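Local atomic coordinates of glycosyl hydrolase, family 31/fibronectin type III domain protein (Clostridium perfringens, PDB entry 4LKS), a protein that binds galactose through a family 32 carbohydrate-binding module, probably directing the glycoside hydrolase that carries it to galactose-bearing glycans. Residues Y81-Y95 with G112-R126. Residues are numbered along the deposited sequence; the frame is centred on the assembly and turned at random.
Sequences YLPRQNSRNGHVTEY and GNLEVNEAGNALANR. With GAL (beta-D-galactopyranose), chain D.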
ATOM      1  N   TYR A  81      -2.709   2.352   4.861  1.00  7.81           N
ATOM      2  CA  TYR A  81      -1.600   2.827   4.053  1.00  7.14           C
ATOM      3  C   TYR A  81      -0.860   3.917   4.833  1.00  7.39           C
ATOM      4  O   TYR A  81      -1.465   4.907   5.231  1.00  9.27           O
ATOM      5  CB  TYR A  81      -2.126   3.377   2.720  1.00  8.19           C
ATOM      6  CG  TYR A  81      -1.100   4.144   1.912  1.00  7.79           C
ATOM      7  CD1 TYR A  81      -0.159   3.478   1.126  1.00  8.70           C
ATOM      8  CD2 TYR A  81      -1.055   5.534   1.951  1.00  9.18           C
ATOM      9  CE1 TYR A  81       0.784   4.181   0.381  1.00  8.72           C
ATOM     10  CE2 TYR A  81      -0.113   6.251   1.205  1.00  9.52           C
ATOM     11  CZ  TYR A  81       0.801   5.564   0.430  1.00  7.24           C
ATOM     12  OH  TYR A  81       1.727   6.270  -0.295  1.00  8.88           O
ATOM     13  N   LEU A  82       0.438   3.731   5.060  1.00  7.72           N
ATOM     14  CA  LEU A  82       1.258   4.749   5.721  1.00 10.36           C
ATOM     15  C   LEU A  82       2.144   5.412   4.684  1.00  7.82           C
ATOM     16  O   LEU A  82       3.005   4.762   4.090  1.00  9.80           O
ATOM     17  CB  LEU A  82       2.115   4.141   6.838  1.00  8.88           C
ATOM     18  CG  LEU A  82       3.007   5.144   7.586  1.00  9.61           C
ATOM     19  CD1 LEU A  82       2.157   6.117   8.388  1.00 12.79           C
ATOM     20  CD2 LEU A  82       4.007   4.419   8.491  1.00 11.51           C
ATOM     21  N   PRO A  83       1.906   6.701   4.421  1.00  9.80           N
ATOM     22  CA  PRO A  83       2.773   7.367   3.447  1.00 10.98           C
ATOM     23  C   PRO A  83       4.163   7.620   4.004  1.00 11.43           C
ATOM     24  O   PRO A  83       4.385   7.616   5.224  1.00 12.26           O
ATOM     25  CB  PRO A  83       2.063   8.704   3.178  1.00 13.30           C
ATOM     26  CG  PRO A  83       1.183   8.920   4.356  1.00 16.91           C
ATOM     27  CD  PRO A  83       0.821   7.567   4.906  1.00 12.26           C
ATOM     28  N   ARG A  84       5.090   7.809   3.076  1.00 11.41           N
ATOM     29  CA  ARG A  84       6.447   8.244   3.356  1.00 12.91           C
ATOM     30  C   ARG A  84       6.448   9.403   4.346  1.00 13.24           C
ATOM     31  O   ARG A  84       5.676  10.364   4.197  1.00 13.74           O
ATOM     32  CB  ARG A  84       7.076   8.670   2.034  1.00 13.38           C
ATOM     33  CG  ARG A  84       8.526   9.045   2.101  1.00 14.70           C
ATOM     34  CD  ARG A  84       8.999   9.363   0.702  1.00 17.10           C
ATOM     35  NE  ARG A  84      10.445   9.490   0.639  1.00 16.13           N
ATOM     36  CZ  ARG A  84      11.128   9.568  -0.492  1.00 18.22           C
ATOM     37  NH1 ARG A  84      10.490   9.546  -1.658  1.00 17.05           N
ATOM     38  NH2 ARG A  84      12.448   9.668  -0.456  1.00 18.98           N
ATOM     39  N   GLN A  85       7.301   9.311   5.363  1.00 13.08           N
ATOM     40  CA  GLN A  85       7.266  10.268   6.472  1.00 13.23           C
ATOM     41  C   GLN A  85       8.105  11.522   6.254  1.00 24.97           C
ATOM     42  O   GLN A  85       7.800  12.572   6.819  1.00 31.23           O
ATOM     43  CB  GLN A  85       7.689   9.587   7.778  1.00 15.82           C
ATOM     44  CG  GLN A  85       6.725   8.509   8.238  1.00 15.28           C
ATOM     45  CD  GLN A  85       5.375   9.067   8.634  1.00 17.46           C
ATOM     46  OE1 GLN A  85       5.253   9.765   9.640  1.00 22.14           O
ATOM     47  NE2 GLN A  85       4.347   8.764   7.843  1.00 16.18           N
ATOM     48  N   ASN A  86       9.153  11.415   5.441  1.00 20.15           N
ATOM     49  CA  ASN A  86      10.096  12.525   5.271  1.00 24.44           C
ATOM     50  C   ASN A  86       9.919  13.296   3.967  1.00 28.09           C
ATOM     51  O   ASN A  86      10.607  14.293   3.731  1.00 33.29           O
ATOM     52  CB  ASN A  86      11.540  12.021   5.366  1.00 26.14           C
ATOM     53  CG  ASN A  86      11.917  11.103   4.211  1.00 43.68           C
ATOM     54  OD1 ASN A  86      11.070  10.396   3.664  1.00 35.17           O
ATOM     55  ND2 ASN A  86      13.192  11.109   3.840  1.00 49.62           N
ATOM     56  N   SER A  87       9.003  12.838   3.124  1.00 22.05           N
ATOM     57  CA  SER A  87       8.829  13.413   1.796  1.00 20.22           C
ATOM     58  C   SER A  87       7.468  13.026   1.241  1.00 21.80           C
ATOM     59  O   SER A  87       6.951  11.959   1.556  1.00 20.67           O
ATOM     60  CB  SER A  87       9.926  12.904   0.856  1.00 21.41           C
ATOM     61  OG  SER A  87       9.621  13.205  -0.496  1.00 23.61           O
ATOM     62  N   ARG A  88       6.894  13.893   0.411  1.00 19.92           N
ATOM     63  CA  ARG A  88       5.617  13.609  -0.231  1.00 19.97           C
ATOM     64  C   ARG A  88       5.799  12.776  -1.488  1.00 16.72           C
ATOM     65  O   ARG A  88       4.818  12.353  -2.111  1.00 19.58           O
ATOM     66  CB  ARG A  88       4.909  14.911  -0.587  1.00 23.64           C
ATOM     67  CG  ARG A  88       5.755  15.893  -1.406  1.00 32.20           C
ATOM     68  CD  ARG A  88       5.453  15.838  -2.904  1.00 29.81           C
ATOM     69  NE  ARG A  88       6.336  16.726  -3.665  1.00 34.99           N
ATOM     70  CZ  ARG A  88       5.944  17.842  -4.278  1.00 42.97           C
ATOM     71  NH1 ARG A  88       4.672  18.217  -4.241  1.00 43.33           N
ATOM     72  NH2 ARG A  88       6.824  18.580  -4.940  1.00 43.95           N
ATOM     73  N   ASN A  89       7.051  12.541  -1.867  1.00 15.86           N
ATOM     74  CA  ASN A  89       7.315  11.858  -3.121  1.00 16.94           C
ATOM     75  C   ASN A  89       6.781  10.432  -3.141  1.00 13.69           C
ATOM     76  O   ASN A  89       7.286   9.541  -2.441  1.00 13.62           O
ATOM     77  CB  ASN A  89       8.800  11.905  -3.480  1.00 13.62           C
ATOM     78  CG  ASN A  89       9.189  13.194  -4.172  1.00 26.28           C
ATOM     79  OD1 ASN A  89       8.377  14.106  -4.312  1.00 22.47           O
ATOM     80  ND2 ASN A  89      10.447  13.283  -4.594  1.00 22.70           N
ATOM     81  N   GLY A  90       5.741  10.244  -3.952  1.00 12.83           N
ATOM     82  CA  GLY A  90       5.117   8.947  -4.117  1.00 11.31           C
ATOM     83  C   GLY A  90       3.867   8.743  -3.286  1.00 12.15           C
ATOM     84  O   GLY A  90       3.315   7.655  -3.322  1.00 11.59           O
ATOM     85  N   HIS A  91       3.421   9.763  -2.548  1.00 11.91           N
ATOM     86  CA  HIS A  91       2.170   9.660  -1.781  1.00 11.03           C
ATOM     87  C   HIS A  91       1.022   9.211  -2.679  1.00 11.65           C
ATOM     88  O   HIS A  91       0.729   9.852  -3.692  1.00 13.11           O
ATOM     89  CB  HIS A  91       1.807  10.996  -1.137  1.00 10.40           C
ATOM     90  CG  HIS A  91       2.554  11.289   0.127  1.00 12.22           C
ATOM     91  ND1 HIS A  91       2.118  12.224   1.038  1.00 17.33           N
ATOM     92  CD2 HIS A  91       3.686  10.754   0.644  1.00 11.35           C
ATOM     93  CE1 HIS A  91       2.950  12.258   2.065  1.00 17.07           C
ATOM     94  NE2 HIS A  91       3.910  11.377   1.849  1.00 15.55           N
ATOM     95  N   VAL A  92       0.371   8.111  -2.320  1.00  9.99           N
ATOM     96  CA  VAL A  92      -0.687   7.550  -3.158  1.00  8.89           C
ATOM     97  C   VAL A  92      -2.019   8.240  -2.869  1.00 12.48           C
ATOM     98  O   VAL A  92      -2.442   8.338  -1.710  1.00 10.77           O
ATOM     99  CB  VAL A  92      -0.820   6.036  -2.927  1.00  8.75           C
ATOM    100  CG1 VAL A  92      -2.019   5.490  -3.682  1.00 10.69           C
ATOM    101  CG2 VAL A  92       0.479   5.323  -3.352  1.00  9.59           C
ATOM    102  N   THR A  93      -2.683   8.734  -3.915  1.00 11.03           N
ATOM    103  CA  THR A  93      -3.961   9.426  -3.718  1.00 10.12           C
ATOM    104  C   THR A  93      -5.164   8.689  -4.314  1.00 10.05           C
ATOM    105  O   THR A  93      -6.302   8.969  -3.945  1.00 11.28           O
ATOM    106  CB  THR A  93      -3.929  10.888  -4.243  1.00 12.13           C
ATOM    107  OG1 THR A  93      -3.989  10.885  -5.675  1.00 14.81           O
ATOM    108  CG2 THR A  93      -2.660  11.597  -3.789  1.00 11.56           C
ATOM    109  N   GLU A  94      -4.913   7.771  -5.244  1.00  8.85           N
ATOM    110  CA  GLU A  94      -5.958   6.903  -5.784  1.00  9.26           C
ATOM    111  C   GLU A  94      -5.369   5.502  -5.901  1.00  9.06           C
ATOM    112  O   GLU A  94      -4.236   5.326  -6.373  1.00  9.38           O
ATOM    113  CB  GLU A  94      -6.478   7.385  -7.156  1.00 10.81           C
ATOM    114  CG  GLU A  94      -7.787   6.690  -7.570  1.00 10.13           C
ATOM    115  CD  GLU A  94      -8.187   6.904  -9.027  1.00 17.89           C
ATOM    116  OE1 GLU A  94      -7.386   7.432  -9.821  1.00 24.06           O
ATOM    117  OE2 GLU A  94      -9.318   6.502  -9.378  1.00 26.11           O
ATOM    118  N   TYR A  95      -6.128   4.501  -5.458  1.00  8.64           N
ATOM    119  CA  TYR A  95      -5.626   3.132  -5.376  1.00  9.58           C
ATOM    120  C   TYR A  95      -6.670   2.115  -5.843  1.00  9.91           C
ATOM    121  O   TYR A  95      -7.876   2.415  -5.954  1.00  9.75           O
ATOM    122  CB  TYR A  95      -5.198   2.800  -3.928  1.00  8.57           C
ATOM    123  CG  TYR A  95      -6.379   2.893  -2.986  1.00  8.02           C
ATOM    124  CD1 TYR A  95      -7.253   1.818  -2.832  1.00  7.84           C
ATOM    125  CD2 TYR A  95      -6.662   4.065  -2.303  1.00  8.18           C
ATOM    126  CE1 TYR A  95      -8.375   1.909  -2.020  1.00  9.02           C
ATOM    127  CE2 TYR A  95      -7.789   4.166  -1.476  1.00  8.85           C
ATOM    128  CZ  TYR A  95      -8.634   3.075  -1.344  1.00 10.39           C
ATOM    129  OH  TYR A  95      -9.762   3.142  -0.550  1.00 11.29           O
ATOM    130  N   GLY A 112     -10.420   3.491  -4.551  1.00  9.31           N
ATOM    131  CA  GLY A 112     -10.734   4.613  -3.696  1.00  9.25           C
ATOM    132  C   GLY A 112      -9.695   5.706  -3.784  1.00  8.79           C
ATOM    133  O   GLY A 112      -8.725   5.606  -4.537  1.00 10.17           O
ATOM    134  N   ASN A 113      -9.913   6.751  -2.997  1.00  9.07           N
ATOM    135  CA  ASN A 113      -9.019   7.889  -2.978  1.00 11.39           C
ATOM    136  C   ASN A 113      -8.650   8.236  -1.554  1.00 10.37           C
ATOM    137  O   ASN A 113      -9.387   7.916  -0.615  1.00 12.75           O
ATOM    138  CB  ASN A 113      -9.672   9.096  -3.655  1.00 11.89           C
ATOM    139  CG  ASN A 113      -9.817   8.912  -5.150  1.00 11.26           C
ATOM    140  OD1 ASN A 113      -8.953   9.323  -5.937  1.00 13.29           O
ATOM    141  ND2 ASN A 113     -10.905   8.279  -5.558  1.00 12.40           N
ATOM    142  N   LEU A 114      -7.504   8.888  -1.402  1.00  9.86           N
ATOM    143  CA  LEU A 114      -7.053   9.376  -0.108  1.00 10.63           C
ATOM    144  C   LEU A 114      -6.949  10.894  -0.175  1.00 11.49           C
ATOM    145  O   LEU A 114      -6.512  11.456  -1.178  1.00 13.14           O
ATOM    146  CB  LEU A 114      -5.713   8.748   0.283  1.00 12.24           C
ATOM    147  CG  LEU A 114      -5.720   7.224   0.464  1.00 10.80           C
ATOM    148  CD1 LEU A 114      -4.327   6.732   0.817  1.00 11.57           C
ATOM    149  CD2 LEU A 114      -6.726   6.785   1.534  1.00 12.31           C
ATOM    150  N   GLU A 115      -7.384  11.546   0.894  1.00 14.53           N
ATOM    151  CA  GLU A 115      -7.473  12.999   0.934  1.00 14.23           C
ATOM    152  C   GLU A 115      -6.111  13.674   0.854  1.00 14.38           C
ATOM    153  O   GLU A 115      -5.150  13.259   1.514  1.00 13.84           O
ATOM    154  CB  GLU A 115      -8.179  13.412   2.218  1.00 18.09           C
ATOM    155  CG  GLU A 115      -8.434  14.893   2.361  1.00 25.55           C
ATOM    156  CD  GLU A 115      -9.155  15.208   3.658  1.00 46.26           C
ATOM    157  OE1 GLU A 115      -9.728  14.267   4.256  1.00 41.86           O
ATOM    158  OE2 GLU A 115      -9.143  16.385   4.081  1.00 39.80           O
ATOM    159  N   VAL A 116      -6.040  14.733   0.052  1.00 14.32           N
ATOM    160  CA  VAL A 116      -4.812  15.499  -0.123  1.00 15.44           C
ATOM    161  C   VAL A 116      -4.889  16.784   0.705  1.00 17.46           C
ATOM    162  O   VAL A 116      -5.981  17.302   0.951  1.00 17.52           O
ATOM    163  CB  VAL A 116      -4.578  15.806  -1.615  1.00 17.94           C
ATOM    164  CG1 VAL A 116      -3.336  16.638  -1.819  1.00 24.36           C
ATOM    165  CG2 VAL A 116      -4.454  14.510  -2.406  1.00 17.60           C
ATOM    166  N   ASN A 117      -3.745  17.278   1.172  1.00 16.36           N
ATOM    167  CA  ASN A 117      -3.728  18.537   1.911  1.00 18.87           C
ATOM    168  C   ASN A 117      -4.133  19.746   1.058  1.00 19.50           C
ATOM    169  O   ASN A 117      -4.316  19.638  -0.159  1.00 20.51           O
ATOM    170  CB  ASN A 117      -2.376  18.772   2.604  1.00 17.04           C
ATOM    171  CG  ASN A 117      -1.229  19.027   1.625  1.00 17.99           C
ATOM    172  OD1 ASN A 117      -1.425  19.142   0.417  1.00 22.87           O
ATOM    173  ND2 ASN A 117      -0.019  19.120   2.162  1.00 23.88           N
ATOM    174  N   GLU A 118      -4.270  20.891   1.716  1.00 24.88           N
ATOM    175  CA  GLU A 118      -4.731  22.108   1.061  1.00 32.09           C
ATOM    176  C   GLU A 118      -3.842  22.508  -0.107  1.00 27.58           C
ATOM    177  O   GLU A 118      -4.329  22.825  -1.189  1.00 26.01           O
ATOM    178  CB  GLU A 118      -4.793  23.247   2.075  1.00 31.84           C
ATOM    179  CG  GLU A 118      -5.146  24.592   1.466  1.00 45.95           C
ATOM    180  CD  GLU A 118      -6.204  25.316   2.264  1.00 63.18           C
ATOM    181  OE1 GLU A 118      -6.604  24.792   3.325  1.00 74.21           O
ATOM    182  OE2 GLU A 118      -6.643  26.401   1.829  1.00 69.83           O
ATOM    183  N   ALA A 119      -2.535  22.470   0.118  1.00 26.30           N
ATOM    184  CA  ALA A 119      -1.578  22.896  -0.892  1.00 27.17           C
ATOM    185  C   ALA A 119      -1.470  21.898  -2.039  1.00 29.58           C
ATOM    186  O   ALA A 119      -0.881  22.197  -3.079  1.00 32.50           O
ATOM    187  CB  ALA A 119      -0.226  23.120  -0.260  1.00 33.66           C
ATOM    188  N   GLY A 120      -2.028  20.708  -1.840  1.00 24.14           N
ATOM    189  CA  GLY A 120      -2.050  19.699  -2.883  1.00 28.41           C
ATOM    190  C   GLY A 120      -0.718  19.003  -3.064  1.00 20.95           C
ATOM    191  O   GLY A 120      -0.469  18.375  -4.099  1.00 26.66           O
ATOM    192  N   ASN A 121       0.145  19.098  -2.060  1.00 21.48           N
ATOM    193  CA  ASN A 121       1.469  18.507  -2.183  1.00 27.40           C
ATOM    194  C   ASN A 121       1.727  17.260  -1.344  1.00 29.30           C
ATOM    195  O   ASN A 121       2.701  16.565  -1.584  1.00 32.99           O
ATOM    196  CB  ASN A 121       2.575  19.553  -1.976  1.00 27.49           C
ATOM    197  CG  ASN A 121       2.302  20.483  -0.813  1.00 36.66           C
ATOM    198  OD1 ASN A 121       1.890  20.055   0.263  1.00 32.55           O
ATOM    199  ND2 ASN A 121       2.539  21.772  -1.029  1.00 56.48           N
ATOM    200  N   ALA A 122       0.858  16.964  -0.381  1.00 18.83           N
ATOM    201  CA  ALA A 122       1.014  15.760   0.431  1.00 20.37           C
ATOM    202  C   ALA A 122      -0.353  15.265   0.870  1.00 20.14           C
ATOM    203  O   ALA A 122      -1.338  15.991   0.763  1.00 15.86           O
ATOM    204  CB  ALA A 122       1.890  16.039   1.644  1.00 24.07           C
ATOM    205  N   LEU A 123      -0.423  14.036   1.367  1.00 14.16           N
ATOM    206  CA  LEU A 123      -1.680  13.549   1.930  1.00 13.13           C
ATOM    207  C   LEU A 123      -2.076  14.387   3.146  1.00 15.23           C
ATOM    208  O   LEU A 123      -1.214  14.870   3.888  1.00 17.71           O
ATOM    209  CB  LEU A 123      -1.591  12.063   2.301  1.00 15.72           C
ATOM    210  CG  LEU A 123      -1.511  11.073   1.138  1.00 14.11           C
ATOM    211  CD1 LEU A 123      -1.552   9.649   1.680  1.00 23.12           C
ATOM    212  CD2 LEU A 123      -2.664  11.289   0.188  1.00 16.01           C
ATOM    213  N   ALA A 124      -3.377  14.575   3.330  1.00 14.65           N
ATOM    214  CA  ALA A 124      -3.901  15.316   4.476  1.00 13.84           C
ATOM    215  C   ALA A 124      -3.566  14.590   5.776  1.00 18.28           C
ATOM    216  O   ALA A 124      -3.209  15.214   6.781  1.00 19.68           O
ATOM    217  CB  ALA A 124      -5.397  15.506   4.342  1.00 18.48           C
ATOM    218  N   ASN A 125      -3.694  13.268   5.751  1.00 14.32           N
ATOM    219  CA  ASN A 125      -3.340  12.441   6.891  1.00 13.73           C
ATOM    220  C   ASN A 125      -1.956  11.881   6.637  1.00 11.42           C
ATOM    221  O   ASN A 125      -1.785  11.019   5.768  1.00 14.02           O
ATOM    222  CB  ASN A 125      -4.363  11.312   7.049  1.00 12.10           C
ATOM    223  CG  ASN A 125      -4.043  10.368   8.198  1.00 14.11           C
ATOM    224  OD1 ASN A 125      -3.095  10.570   8.953  1.00 16.35           O
ATOM    225  ND2 ASN A 125      -4.849   9.327   8.333  1.00 14.13           N
ATOM    226  N   ARG A 126      -0.963  12.391   7.371  1.00 13.80           N
ATOM    227  CA  ARG A 126       0.420  11.944   7.204  1.00 16.38           C
ATOM    228  C   ARG A 126       0.696  10.663   7.975  1.00 13.01           C
ATOM    229  O   ARG A 126       1.801  10.108   7.897  1.00 13.99           O
ATOM    230  CB  ARG A 126       1.418  13.027   7.645  1.00 14.85           C
ATOM    231  CG  ARG A 126       1.397  14.307   6.813  1.00 26.70           C
ATOM    232  CD  ARG A 126       1.775  14.066   5.357  1.00 23.37           C
ATOM    233  NE  ARG A 126       3.133  13.542   5.181  1.00 30.40           N
ATOM    234  CZ  ARG A 126       4.192  14.280   4.852  1.00 36.50           C
ATOM    235  NH1 ARG A 126       4.067  15.589   4.675  1.00 32.59           N
ATOM    236  NH2 ARG A 126       5.381  13.710   4.706  1.00 36.09           N
TER
HETATM  237  C1  GAL D 202      14.034  12.302  -4.670  1.00 39.53           C
HETATM  238  C2  GAL D 202      13.685  11.243  -3.606  1.00 29.99           C
HETATM  239  C3  GAL D 202      13.518   9.874  -4.249  1.00 25.64           C
HETATM  240  C4  GAL D 202      12.447   9.958  -5.349  1.00 21.98           C
HETATM  241  C5  GAL D 202      12.859  11.014  -6.354  1.00 23.07           C
HETATM  242  C6  GAL D 202      11.814  11.269  -7.441  1.00 27.58           C
HETATM  243  O1  GAL D 202      14.070  13.585  -4.106  1.00 43.90           O
HETATM  244  O2  GAL D 202      14.697  11.121  -2.600  1.00 29.57           O
HETATM  245  O3  GAL D 202      13.085   8.920  -3.283  1.00 20.30           O
HETATM  246  O4  GAL D 202      11.196  10.336  -4.778  1.00 19.41           O
HETATM  247  O5  GAL D 202      13.050  12.294  -5.704  1.00 26.40           O
HETATM  248  O6  GAL D 202      12.277  12.220  -8.393  1.00 31.63           O
HETATM  249  O   HOH W   1       3.617  11.066   5.894  1.00 23.82           O
HETATM  250  O   HOH W   2     -10.392   5.578   0.338  1.00 10.82           O
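His91 reaches across to residues 122-126 and shows how a buried imidazole can tie a binding loop to a neighbouring loop. From CB, which lies 4.0 Å from Leu123 CG, the side chain leads to ND1; this nitrogen accepts the backbone N-H of Leu123 in the ring plane at 3.1 Å, and the bond is nearly straight (172°). CE1 presses on one face of the Arg126 guanidinium, 3.4 Å from NE, with the two planes 76° apart. At the tip, NE2 donates to Arg84 O, on a lone pair of that carbonyl. Arg88 CA and Pro83 CB cover opposite faces of the imidazole, so both its faces and its two nitrogens are engaged.

Arg126 folds back through chi2 and chi3, both near -62°, which sets the face of its guanidinium against the edge of the imidazole; NH2 makes a weak bond to Arg84 O, and a water joins NE to that same oxygen. Its own carbonyl takes Gln85 NE2 at 2.9 Å, almost along the C=O axis, while the same amide also donates to Pro83 O. Next to this polar patch, Leu123 CD1 meets the edge of the Tyr81 ring at 3.7 Å, and Leu114 CD1 comes obliquely to CD2 of the same ring.

Toward Tyr95 the pairing becomes antiparallel sheet, part of the five-stranded layer of this beta-sandwich: Leu114 N donates to Thr93 O, and Tyr95 and Gly112 exchange two backbone bonds. The Tyr95 ring lies over Gly112, whose CA makes a CH-pi contact.

Arg84 O thus receives His91 and the water, and more weakly Arg126, while the guanidinium of Arg84 holds O3 and O4 of galactose. Because ND1 accepts and NE2 donates, the ring is probably neutral, with its proton on NE2, a second-shell group consistent with positioning the sugar-binding arginine.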